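Local coordinates for ribosomal RNA small subunit methyltransferase D (Escherichia coli, PDB 2FPO), which methylates one guanine of 16S rRNA at N2 in the assembled 30S particle, using S-adenosyl-L-methionine as methyl donor, at residues 25-30 and 90-95; 42-47 and 177-182; 71-76 and 102-107; 128-131 and 136-139. All coordinates share one frame; numbering follows the deposited sequence. Where two conformers were deposited one is given.

Contact 1 (25-30 and 90-95)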
loop_
_atom_site.group_PDB
_atom_site.type_symbol
_atom_site.label_atom_id
_atom_site.label_comp_id
_atom_site.label_asym_id
_atom_site.label_seq_id
_atom_site.Cartn_x
_atom_site.Cartn_y
_atom_site.Cartn_z
ATOM N N LYS A 25 -2.341 -11.865 15.620
ATOM C CA LYS A 25 -2.240 -12.816 14.504
ATOM C C LYS A 25 -3.603 -12.938 13.789
ATOM O O LYS A 25 -4.628 -13.062 14.475
ATOM C CB LYS A 25 -1.808 -14.187 15.051
ATOM C CG LYS A 25 -0.815 -14.119 16.220
ATOM C CD LYS A 25 -0.294 -15.492 16.629
ATOM C CE LYS A 25 0.664 -15.396 17.812
ATOM N NZ LYS A 25 1.904 -14.619 17.483
ATOM N N LEU A 26 -3.602 -12.934 12.447
ATOM C CA LEU A 26 -4.832 -12.960 11.615
ATOM C C LEU A 26 -4.772 -13.976 10.460
ATOM O O LEU A 26 -3.734 -14.121 9.828
ATOM C CB LEU A 26 -5.124 -11.560 11.028
ATOM C CG LEU A 26 -5.405 -10.368 11.953
ATOM C CD1 LEU A 26 -5.351 -9.105 11.149
ATOM C CD2 LEU A 26 -6.737 -10.457 12.696
ATOM N N PRO A 27 -5.896 -14.674 10.170
ATOM C CA PRO A 27 -5.920 -15.692 9.103
ATOM C C PRO A 27 -6.007 -15.084 7.697
ATOM O O PRO A 27 -6.816 -14.191 7.470
ATOM C CB PRO A 27 -7.198 -16.463 9.404
ATOM C CG PRO A 27 -8.096 -15.419 9.946
ATOM C CD PRO A 27 -7.211 -14.561 10.823
ATOM N N VAL A 28 -5.163 -15.548 6.777
ATOM C CA VAL A 28 -5.229 -15.114 5.381
ATOM C C VAL A 28 -5.260 -16.322 4.477
ATOM O O VAL A 28 -4.258 -17.019 4.338
ATOM C CB VAL A 28 -4.109 -14.114 4.957
ATOM C CG1 VAL A 28 -4.266 -12.818 5.710
ATOM C CG2 VAL A 28 -2.701 -14.717 5.140
ATOM N N PRO A 29 -6.402 -16.531 3.803
ATOM C CA PRO A 29 -6.852 -17.840 3.346
ATOM C C PRO A 29 -5.923 -18.517 2.332
ATOM O O PRO A 29 -4.902 -17.950 1.928
ATOM C CB PRO A 29 -8.220 -17.531 2.714
ATOM C CG PRO A 29 -8.114 -16.092 2.269
ATOM C CD PRO A 29 -7.306 -15.448 3.356
ATOM N N ASP A 30 -6.309 -19.734 1.950
ATOM C CA ASP A 30 -5.583 -20.598 1.013
ATOM C C ASP A 30 -5.521 -20.076 -0.440
ATOM O O ASP A 30 -6.285 -20.519 -1.306
ATOM C CB ASP A 30 -6.194 -22.016 1.049
ATOM C CG ASP A 30 -7.732 -22.010 1.208
ATOM O OD1 ASP A 30 -8.369 -20.928 1.164
ATOM O OD2 ASP A 30 -8.309 -23.104 1.391
ATOM N N SER A 90 -10.597 -10.251 -0.762
ATOM C CA SER A 90 -11.294 -9.024 -0.307
ATOM C C SER A 90 -12.233 -9.349 0.865
ATOM O O SER A 90 -12.304 -8.604 1.833
ATOM C CB SER A 90 -12.151 -8.365 -1.410
ATOM O OG SER A 90 -11.498 -8.248 -2.648
ATOM N N GLN A 91 -12.961 -10.460 0.761
ATOM C CA GLN A 91 -13.877 -10.917 1.837
ATOM C C GLN A 91 -13.176 -11.217 3.181
ATOM O O GLN A 91 -13.690 -10.859 4.253
ATOM C CB GLN A 91 -14.699 -12.147 1.383
ATOM C CG GLN A 91 -15.786 -11.853 0.315
ATOM C CD GLN A 91 -16.551 -13.113 -0.164
ATOM O OE1 GLN A 91 -16.167 -14.264 0.124
ATOM N NE2 GLN A 91 -17.640 -12.893 -0.920
ATOM N N GLN A 92 -12.008 -11.871 3.126
ATOM C CA GLN A 92 -11.255 -12.220 4.342
ATOM C C GLN A 92 -10.674 -10.969 4.977
ATOM O O GLN A 92 -10.674 -10.811 6.201
ATOM C CB GLN A 92 -10.136 -13.217 4.038
ATOM C CG GLN A 92 -9.330 -13.683 5.301
ATOM C CD GLN A 92 -10.181 -14.398 6.325
ATOM O OE1 GLN A 92 -10.815 -15.403 6.013
ATOM N NE2 GLN A 92 -10.215 -13.876 7.560
ATOM N N LEU A 93 -10.206 -10.062 4.129
ATOM C CA LEU A 93 -9.767 -8.774 4.579
ATOM C C LEU A 93 -10.851 -8.065 5.421
ATOM O O LEU A 93 -10.563 -7.566 6.501
ATOM C CB LEU A 93 -9.383 -7.926 3.365
ATOM C CG LEU A 93 -8.545 -6.682 3.610
ATOM C CD1 LEU A 93 -7.506 -6.856 4.771
ATOM C CD2 LEU A 93 -7.872 -6.335 2.306
ATOM N N ILE A 94 -12.078 -8.022 4.906
ATOM C CA ILE A 94 -13.224 -7.425 5.594
ATOM C C ILE A 94 -13.457 -8.091 6.963
ATOM O O ILE A 94 -13.741 -7.417 7.957
ATOM C CB ILE A 94 -14.491 -7.531 4.699
ATOM C CG1 ILE A 94 -14.389 -6.562 3.502
ATOM C CG2 ILE A 94 -15.812 -7.342 5.524
ATOM C CD1 ILE A 94 -15.450 -6.804 2.437
ATOM N N LYS A 95 -13.401 -9.414 6.984
ATOM C CA LYS A 95 -13.496 -10.175 8.228
ATOM C C LYS A 95 -12.397 -9.799 9.214
ATOM O O LYS A 95 -12.680 -9.602 10.399
ATOM C CB LYS A 95 -13.454 -11.670 7.946
ATOM C CG LYS A 95 -14.722 -12.219 7.278
ATOM C CD LYS A 95 -14.547 -13.693 7.047
ATOM C CE LYS A 95 -15.515 -14.228 6.011
ATOM N NZ LYS A 95 -15.155 -15.635 5.706
#
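Gln92 lays the aliphatic root of its side chain against the ring of Pro29. Gln92 CG is 3.3 Å from Pro29 CD, and Gln92 CB is 3.9 Å from Pro29 CG. The two side chains lie alongside and head opposite ways. Further out, Gln92 meets Pro27 at about a right angle, with Gln92 NE2 3.5 Å from Pro27 CG. Gln92 CG stands anti to the backbone N (chi1 -177°), and a bend at chi2 (61°) brings the amide beside Pro27. Gln92 NE2 is 3.4 Å from Pro27 O, but the angle is too poor for a hydrogen bond. Both atoms bond to Asn96, one helical turn on. Gln92 NE2 bonds to Asn96 OD1, and Asn96 ND2 bonds to Pro27 O. The Asn96 amide therefore links the glutamine to the strand. With an alanine at Gln92, Asn96 OD1 would probably lose this donor and the ring of Pro29 much of its cover from the helix. This is a surface contact. Strand 25-27 pairs antiparallel with strand 13-15, through backbone bonds such as that of Leu26 with Ile14. The Leu26 side chain rests on Asn96 and Thr99 of helix 87-99. Elsewhere on that helix, Leu93 and Ile94 pack on Val107 of strand 105-108. Helix 87-99 thus joins the small two-stranded sheet to the edge of the main sheet.

Contact 2 (42-47 and 177-182); sequences RETLFN and REKVAG
Thr44 and Lys179 mark the nearest approach of the two backbones, their CA atoms 8.4 Å apart. Thr44 lies on helix 39-53, and Lys179 on strand 173-181, an outermost strand of the main sheet. At this spacing the backbones do not meet, and two side chains carry the whole contact. Both have their CB atoms directed at the opposite segment. Lys179 is stretched out: its CG is anti to the backbone N (chi1 -179°), and the chain stays extended to the ammonium group. Lys179 NZ donates a hydrogen bond to Thr44 OG1, 3.2 Å away. Alongside this bond, Lys179 CD passes 3.8 Å from Thr44 CG2, so methylene meets methyl. The strongest polar partner of the threonine hydroxyl is Arg40 O, one turn back in the helix. A carbonyl can only accept, so OG1 donates its hydrogen there and accepts the N-H of the lysine. Lys179 also touches Trp48 of the same helix, while its backbone pairs with Tyr186 of strand 184-191. A leucine in place of Lys179 would probably leave Thr44 OG1 with its bond to Arg40 O but without its donor from the strand. Glu43 OE2 lies 6.7 Å from Lys179 NZ, too far for a salt bridge, though its charge may weakly attract the ammonium group. The polar part of the contact rests on one charged donor and one neutral hydroxyl, a light surface tie.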
loop_
_atom_site.group_PDB
_atom_site.type_symbol
_atom_site.label_atom_id
_atom_site.label_comp_id
_atom_site.label_asym_id
_atom_site.label_seq_id
_atom_site.Cartn_x
_atom_site.Cartn_y
_atom_site.Cartn_z
ATOM N N ARG A 42 8.213 -5.122 5.978
ATOM C CA ARG A 42 7.284 -4.238 6.676
ATOM C C ARG A 42 8.008 -3.387 7.707
ATOM O O ARG A 42 7.727 -2.196 7.860
ATOM C CB ARG A 42 6.133 -5.030 7.320
ATOM C CG ARG A 42 4.951 -5.225 6.399
ATOM C CD ARG A 42 3.799 -5.929 7.113
ATOM N NE ARG A 42 4.122 -7.326 7.384
ATOM C CZ ARG A 42 3.527 -8.073 8.301
ATOM N NH1 ARG A 42 2.565 -7.563 9.062
ATOM N NH2 ARG A 42 3.904 -9.329 8.469
ATOM N N GLU A 43 8.959 -4.010 8.404
ATOM C CA GLU A 43 9.769 -3.326 9.385
ATOM C C GLU A 43 10.504 -2.144 8.773
ATOM O O GLU A 43 10.420 -1.028 9.284
ATOM C CB GLU A 43 10.740 -4.329 10.002
ATOM C CG GLU A 43 11.430 -3.864 11.232
ATOM C CD GLU A 43 12.333 -4.966 11.807
ATOM O OE1 GLU A 43 12.273 -5.206 13.030
ATOM O OE2 GLU A 43 13.080 -5.592 11.024
ATOM N N THR A 44 11.188 -2.381 7.663
ATOM C CA THR A 44 11.901 -1.326 6.942
ATOM C C THR A 44 10.947 -0.201 6.471
ATOM O O THR A 44 11.221 0.983 6.703
ATOM C CB THR A 44 12.675 -1.922 5.724
ATOM O OG1 THR A 44 13.601 -2.904 6.188
ATOM C CG2 THR A 44 13.438 -0.854 4.951
ATOM N N LEU A 45 9.834 -0.573 5.829
ATOM C CA LEU A 45 8.893 0.401 5.285
ATOM C C LEU A 45 8.296 1.297 6.379
ATOM O O LEU A 45 8.207 2.525 6.236
ATOM C CB LEU A 45 7.737 -0.325 4.562
ATOM C CG LEU A 45 6.587 0.533 4.037
ATOM C CD1 LEU A 45 7.094 1.740 3.176
ATOM C CD2 LEU A 45 5.580 -0.344 3.238
ATOM N N PHE A 46 7.864 0.663 7.462
ATOM C CA PHE A 46 7.186 1.381 8.515
ATOM C C PHE A 46 8.142 2.151 9.391
ATOM O O PHE A 46 7.733 3.141 9.995
ATOM C CB PHE A 46 6.158 0.512 9.245
ATOM C CG PHE A 46 4.930 0.265 8.411
ATOM C CD1 PHE A 46 3.930 1.258 8.311
ATOM C CD2 PHE A 46 4.809 -0.904 7.646
ATOM C CE1 PHE A 46 2.824 1.067 7.516
ATOM C CE2 PHE A 46 3.689 -1.106 6.836
ATOM C CZ PHE A 46 2.691 -0.132 6.780
ATOM N N ASN A 47 9.411 1.753 9.414
ATOM C CA ASN A 47 10.438 2.622 9.975
ATOM C C ASN A 47 10.589 3.884 9.108
ATOM O O ASN A 47 10.636 4.990 9.651
ATOM C CB ASN A 47 11.760 1.873 10.189
ATOM C CG ASN A 47 11.655 0.754 11.252
ATOM O OD1 ASN A 47 10.624 0.581 11.911
ATOM N ND2 ASN A 47 12.734 -0.019 11.403
ATOM N N ARG A 177 13.369 6.924 -0.509
ATOM C CA ARG A 177 14.102 5.833 0.178
ATOM C C ARG A 177 14.229 4.652 -0.771
ATOM O O ARG A 177 13.392 4.463 -1.644
ATOM C CB ARG A 177 13.368 5.336 1.439
ATOM C CG ARG A 177 13.076 6.396 2.515
ATOM C CD ARG A 177 14.359 6.887 3.202
ATOM N NE ARG A 177 14.063 7.909 4.208
ATOM C CZ ARG A 177 14.229 9.222 4.042
ATOM N NH1 ARG A 177 14.686 9.698 2.889
ATOM N NH2 ARG A 177 13.942 10.071 5.038
ATOM N N GLU A 178 15.266 3.848 -0.578
ATOM C CA GLU A 178 15.459 2.617 -1.349
ATOM C C GLU A 178 16.215 1.530 -0.569
ATOM O O GLU A 178 17.200 1.811 0.077
ATOM C CB GLU A 178 16.182 2.900 -2.670
ATOM C CG GLU A 178 16.243 1.660 -3.579
ATOM C CD GLU A 178 17.056 1.874 -4.838
ATOM O OE1 GLU A 178 18.277 2.072 -4.726
ATOM O OE2 GLU A 178 16.477 1.822 -5.946
ATOM N N LYS A 179 15.738 0.297 -0.644
ATOM C CA LYS A 179 16.459 -0.840 -0.101
ATOM C C LYS A 179 16.414 -1.958 -1.125
ATOM O O LYS A 179 15.356 -2.288 -1.657
ATOM C CB LYS A 179 15.828 -1.337 1.198
ATOM C CG LYS A 179 16.567 -2.519 1.825
ATOM C CD LYS A 179 15.878 -3.017 3.084
ATOM C CE LYS A 179 16.826 -3.919 3.886
ATOM N NZ LYS A 179 16.295 -4.291 5.245
ATOM N N VAL A 180 17.568 -2.541 -1.401
ATOM C CA VAL A 180 17.627 -3.731 -2.233
ATOM C C VAL A 180 17.968 -4.932 -1.359
ATOM O O VAL A 180 18.952 -4.917 -0.629
ATOM C CB VAL A 180 18.603 -3.558 -3.423
ATOM C CG1 VAL A 180 18.682 -4.826 -4.248
ATOM C CG2 VAL A 180 18.145 -2.392 -4.298
ATOM N N ALA A 181 17.108 -5.945 -1.403
ATOM C CA ALA A 181 17.340 -7.197 -0.694
ATOM C C ALA A 181 16.897 -8.358 -1.567
ATOM O O ALA A 181 15.732 -8.455 -1.970
ATOM C CB ALA A 181 16.604 -7.220 0.641
ATOM N N GLY A 182 17.848 -9.235 -1.853
ATOM C CA GLY A 182 17.624 -10.349 -2.759
ATOM C C GLY A 182 17.458 -9.867 -4.188
ATOM O O GLY A 182 18.252 -9.078 -4.713
#

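Contact 3 (71-76 and 102-107)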
loop_
_atom_site.group_PDB
_atom_site.type_symbol
_atom_site.label_atom_id
_atom_site.label_comp_id
_atom_site.label_asym_id
_atom_site.label_seq_id
_atom_site.Cartn_x
_atom_site.Cartn_y
_atom_site.Cartn_z
ATOM N N GLU A 71 -1.071 -3.123 8.986
ATOM C CA GLU A 71 0.042 -2.540 9.725
ATOM C C GLU A 71 -0.109 -1.001 9.788
ATOM O O GLU A 71 0.141 -0.399 10.838
ATOM C CB GLU A 71 1.331 -2.998 9.030
ATOM C CG GLU A 71 2.613 -2.750 9.727
ATOM C CD GLU A 71 2.864 -3.698 10.860
ATOM O OE1 GLU A 71 2.700 -4.942 10.700
ATOM O OE2 GLU A 71 3.226 -3.164 11.920
ATOM N N ALA A 72 -0.551 -0.369 8.682
ATOM C CA ALA A 72 -0.804 1.085 8.676
ATOM C C ALA A 72 -1.868 1.478 9.693
ATOM O O ALA A 72 -1.642 2.373 10.497
ATOM C CB ALA A 72 -1.141 1.628 7.232
ATOM N N LEU A 73 -2.998 0.771 9.720
ATOM C CA LEU A 73 -4.038 1.044 10.691
ATOM C C LEU A 73 -3.590 0.831 12.133
ATOM O O LEU A 73 -3.989 1.570 13.037
ATOM C CB LEU A 73 -5.282 0.195 10.400
ATOM C CG LEU A 73 -5.955 0.616 9.094
ATOM C CD1 LEU A 73 -6.735 -0.590 8.518
ATOM C CD2 LEU A 73 -6.845 1.890 9.231
ATOM N N SER A 74 -2.784 -0.198 12.341
ATOM C CA SER A 74 -2.284 -0.493 13.665
ATOM C C SER A 74 -1.493 0.706 14.222
ATOM O O SER A 74 -1.641 1.074 15.395
ATOM C CB SER A 74 -1.414 -1.746 13.623
ATOM O OG SER A 74 -1.059 -2.142 14.936
ATOM N N ARG A 75 -0.702 1.324 13.347
ATOM C CA ARG A 75 0.208 2.383 13.699
ATOM C C ARG A 75 -0.469 3.756 13.595
ATOM O O ARG A 75 0.194 4.800 13.425
ATOM C CB ARG A 75 1.449 2.267 12.829
ATOM C CG ARG A 75 2.175 0.930 13.004
ATOM C CD ARG A 75 3.315 0.824 11.994
ATOM N NE ARG A 75 4.021 -0.469 12.018
ATOM C CZ ARG A 75 5.288 -0.648 12.373
ATOM N NH1 ARG A 75 6.037 0.378 12.781
ATOM N NH2 ARG A 75 5.829 -1.866 12.316
ATOM N N TYR A 76 -1.801 3.718 13.703
ATOM C CA TYR A 76 -2.656 4.886 13.884
ATOM C C TYR A 76 -2.788 5.774 12.647
ATOM O O TYR A 76 -3.013 6.982 12.768
ATOM C CB TYR A 76 -2.230 5.700 15.125
ATOM C CG TYR A 76 -2.209 4.885 16.409
ATOM C CD1 TYR A 76 -3.382 4.631 17.119
ATOM C CD2 TYR A 76 -1.006 4.361 16.906
ATOM C CE1 TYR A 76 -3.362 3.888 18.310
ATOM C CE2 TYR A 76 -0.973 3.604 18.084
ATOM C CZ TYR A 76 -2.151 3.372 18.777
ATOM O OH TYR A 76 -2.108 2.634 19.939
ATOM N N ALA A 102 -11.731 -2.390 13.341
ATOM C CA ALA A 102 -11.176 -1.258 12.631
ATOM C C ALA A 102 -12.243 -0.711 11.685
ATOM O O ALA A 102 -12.433 -1.234 10.566
ATOM C CB ALA A 102 -9.925 -1.669 11.887
ATOM N N GLY A 103 -12.927 0.336 12.149
ATOM C CA GLY A 103 -13.978 1.004 11.389
ATOM C C GLY A 103 -13.468 2.034 10.391
ATOM O O GLY A 103 -14.184 2.396 9.460
ATOM N N ASN A 104 -12.239 2.502 10.612
ATOM C CA ASN A 104 -11.582 3.537 9.831
ATOM C C ASN A 104 -10.864 2.965 8.587
ATOM O O ASN A 104 -9.748 3.366 8.271
ATOM C CB ASN A 104 -10.606 4.372 10.717
ATOM C CG ASN A 104 -9.442 3.540 11.289
ATOM O OD1 ASN A 104 -9.610 2.359 11.622
ATOM N ND2 ASN A 104 -8.262 4.155 11.395
ATOM N N ALA A 105 -11.554 2.065 7.883
ATOM C CA ALA A 105 -11.066 1.391 6.687
ATOM C C ALA A 105 -12.212 0.864 5.844
ATOM O O ALA A 105 -13.338 0.675 6.334
ATOM C CB ALA A 105 -10.113 0.249 7.066
ATOM N N ARG A 106 -11.951 0.655 4.566
ATOM C CA ARG A 106 -12.943 0.064 3.684
ATOM C C ARG A 106 -12.188 -0.820 2.688
ATOM O O ARG A 106 -10.972 -0.646 2.432
ATOM C CB ARG A 106 -13.702 1.132 2.906
ATOM C CG ARG A 106 -12.810 1.988 2.012
ATOM C CD ARG A 106 -13.660 2.689 0.934
ATOM N NE ARG A 106 -14.531 3.745 1.513
ATOM C CZ ARG A 106 -14.142 4.984 1.812
ATOM N NH1 ARG A 106 -15.042 5.873 2.293
ATOM N NH2 ARG A 106 -12.875 5.358 1.624
ATOM N N VAL A 107 -12.897 -1.772 2.132
ATOM C CA VAL A 107 -12.292 -2.676 1.185
ATOM C C VAL A 107 -13.133 -2.558 -0.034
ATOM O O VAL A 107 -14.375 -2.695 0.024
ATOM C CB VAL A 107 -12.330 -4.138 1.699
ATOM C CG1 VAL A 107 -11.816 -5.102 0.632
ATOM C CG2 VAL A 107 -11.540 -4.270 3.046
HETATM O O HOH W 1 -5.994 3.278 12.913
#
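Leu73 packs on Ala105 and Asn104. Its two methyl groups divide the work. Leu73 CD1 makes the apolar contact, with Ala105 CB at 3.8 Å. Leu73 CD2 is in van der Waals contact with Asn104, 3.4 Å from the amide nitrogen Asn104 ND2 and equally close to Asn104 O. Asn104 CG sits between its own backbone N and carbonyl carbon (chi1 63°), which brings the amide, ND2 foremost, against that methyl. The polar link is indirect. One water donates to Leu73 O at 2.6 Å and accepts from Asn104 ND2 at 2.9 Å. Asn104 ND2 also bonds to Ala78 O, so this nitrogen has two acceptors. Leu73 O is well used too, since it accepts from Gln20 NE2 and from Tyr76 N. The Tyr76 bond belongs to a Schellman motif that ends the helix, with Tyr76 at positive phi. No salt bridge crosses between the two segments; one lies inside 71-76. Arg75 grips Glu71 side-on, with NE and NH2 both reaching OE2. Arg75 NE is 2.8 Å from Glu71 OE2 and meets its anti lone pair. NH2 comes from above the carboxylate plane. Glu71 OE1 is paired with Arg42 of helix 39-53. Leu97 of helix 87-99 touches both Leu73 and Ala105, so the end of helix 67-74, helix 87-99 and edge strand 105-108 meet here.

Contact 4 (128-131 and 136-139)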
loop_
_atom_site.group_PDB
_atom_site.type_symbol
_atom_site.label_atom_id
_atom_site.label_comp_id
_atom_site.label_asym_id
_atom_site.label_seq_id
_atom_site.Cartn_x
_atom_site.Cartn_y
_atom_site.Cartn_z
ATOM N N VAL A 128 2.028 0.411 -3.569
ATOM C CA VAL A 128 1.996 -0.139 -4.941
ATOM C C VAL A 128 2.901 -1.369 -5.025
ATOM O O VAL A 128 4.080 -1.309 -5.399
ATOM C CB VAL A 128 2.387 0.920 -6.020
ATOM C CG1 VAL A 128 2.151 0.361 -7.449
ATOM C CG2 VAL A 128 1.651 2.228 -5.795
ATOM N N ASP A 129 2.323 -2.511 -4.686
ATOM C CA ASP A 129 3.034 -3.767 -4.747
ATOM C C ASP A 129 2.174 -4.700 -5.600
ATOM O O ASP A 129 1.447 -5.524 -5.073
ATOM C CB ASP A 129 3.233 -4.332 -3.338
ATOM C CG ASP A 129 3.897 -5.710 -3.351
ATOM O OD1 ASP A 129 4.680 -6.007 -4.299
ATOM O OD2 ASP A 129 3.613 -6.507 -2.431
ATOM N N PRO A 130 2.217 -4.533 -6.937
ATOM C CA PRO A 130 1.347 -5.398 -7.743
ATOM C C PRO A 130 1.758 -6.878 -7.795
ATOM O O PRO A 130 2.956 -7.194 -7.602
ATOM C CB PRO A 130 1.378 -4.728 -9.133
ATOM C CG PRO A 130 2.705 -4.018 -9.164
ATOM C CD PRO A 130 2.962 -3.557 -7.756
ATOM N N PRO A 131 0.782 -7.788 -8.061
ATOM C CA PRO A 131 1.057 -9.220 -8.119
ATOM C C PRO A 131 2.033 -9.544 -9.253
ATOM O O PRO A 131 2.801 -10.497 -9.170
ATOM C CB PRO A 131 -0.347 -9.849 -8.364
ATOM C CG PRO A 131 -1.113 -8.771 -9.043
ATOM C CD PRO A 131 -0.645 -7.510 -8.330
ATOM N N LEU A 136 1.006 -3.442 -15.016
ATOM C CA LEU A 136 0.373 -2.825 -13.845
ATOM C C LEU A 136 1.209 -1.704 -13.232
ATOM O O LEU A 136 0.675 -0.677 -12.871
ATOM C CB LEU A 136 0.067 -3.867 -12.746
ATOM C CG LEU A 136 -0.873 -5.053 -13.047
ATOM C CD1 LEU A 136 -0.932 -5.951 -11.845
ATOM C CD2 LEU A 136 -2.305 -4.618 -13.462
ATOM N N LEU A 137 2.507 -1.902 -13.066
ATOM C CA LEU A 137 3.261 -0.985 -12.208
ATOM C C LEU A 137 3.251 0.474 -12.701
ATOM O O LEU A 137 2.792 1.365 -11.988
ATOM C CB LEU A 137 4.707 -1.451 -12.014
ATOM C CG LEU A 137 5.532 -0.658 -10.979
ATOM C CD1 LEU A 137 4.950 -0.781 -9.566
ATOM C CD2 LEU A 137 6.968 -1.104 -10.949
ATOM N N GLU A 138 3.767 0.704 -13.907
ATOM C CA GLU A 138 3.816 2.056 -14.434
ATOM C C GLU A 138 2.451 2.672 -14.681
ATOM O O GLU A 138 2.310 3.885 -14.527
ATOM C CB GLU A 138 4.654 2.140 -15.705
ATOM C CG GLU A 138 6.077 2.605 -15.437
ATOM C CD GLU A 138 7.064 1.471 -15.407
ATOM O OE1 GLU A 138 6.821 0.510 -14.629
ATOM O OE2 GLU A 138 8.070 1.539 -16.159
ATOM N N GLU A 139 1.485 1.828 -15.078
ATOM C CA GLU A 139 0.098 2.215 -15.328
ATOM C C GLU A 139 -0.557 2.755 -14.064
ATOM O O GLU A 139 -1.269 3.760 -14.098
ATOM C CB GLU A 139 -0.717 1.003 -15.797
ATOM C CG GLU A 139 -0.467 0.587 -17.258
ATOM C CD GLU A 139 0.808 -0.257 -17.463
ATOM O OE1 GLU A 139 1.518 -0.581 -16.479
ATOM O OE2 GLU A 139 1.104 -0.596 -18.635
#
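Pro130 and Pro131 pack on Leu136, and Pro130 also meets Leu137. These are the paired prolines of the (D/N)PP(F/Y) motif, which follows strand 123-128 of the Rossmann-like methyltransferase fold. Asp129, the acidic residue of the motif, directs its CB away from the leucines. In related amino-methylating enzymes this motif lies at the site where the methyl group is transferred, and the same is probable here. The contact itself is purely apolar. Leu136, at the N-cap position of helix 137-146, holds CG anti to its carbonyl carbon (chi1 -60°). Its second torsion (177°) then carries CD1 outward to the prolines. Leu136 CD1 is 3.8 Å from Pro130 CB and 3.9 Å from Pro131 CD. The Pro131 ring and the Leu136 side chain cross at about a right angle. Leu137 behaves differently. Its CB is not aimed at the opposite segment, but CG is anti to the backbone N (chi1 -172°), and the branch beyond turns back to bring CD1 into the contact. Val128 and Pro130 both meet this side chain at a slant. Phe62, in another loop, touches Pro130, Pro131 and Leu136. Leu137 also rests on Val158 and Ser160 of strand 154-161, which lies parallel to strand 123-128. The contact thus belongs to a beta-alpha-beta crossover, at the point where the chain leaves the first strand and enters the helix. Leu137 CD1 is shared by two partners, 3.7 Å from Val128 CG1 and 3.9 Å from Pro130 CD.

In the fold
Contacts 2, 3 and 4 are built on the seven-stranded mixed sheet of the Rossmann-like fold. Contact 1 ties a small two-stranded sheet to helix 87-99. Contacts 2 and 3 sit at opposite edges of the main sheet, centres 21 Å apart, yet they touch where Arg42 bridges to Glu71. Contacts 1 and 3, centres 14 Å apart, meet where helix 87-99 packs on Val107. Contact 4 touches none of the others. It lies at the end of inner strand 123-128, where the DPPF motif is probably by the methyl-transfer site. Along the chain, contact 2 spans contacts 3 and 4. Segments of contact 1 alternate with those of 2 and 3, and it closes before contact 4 opens.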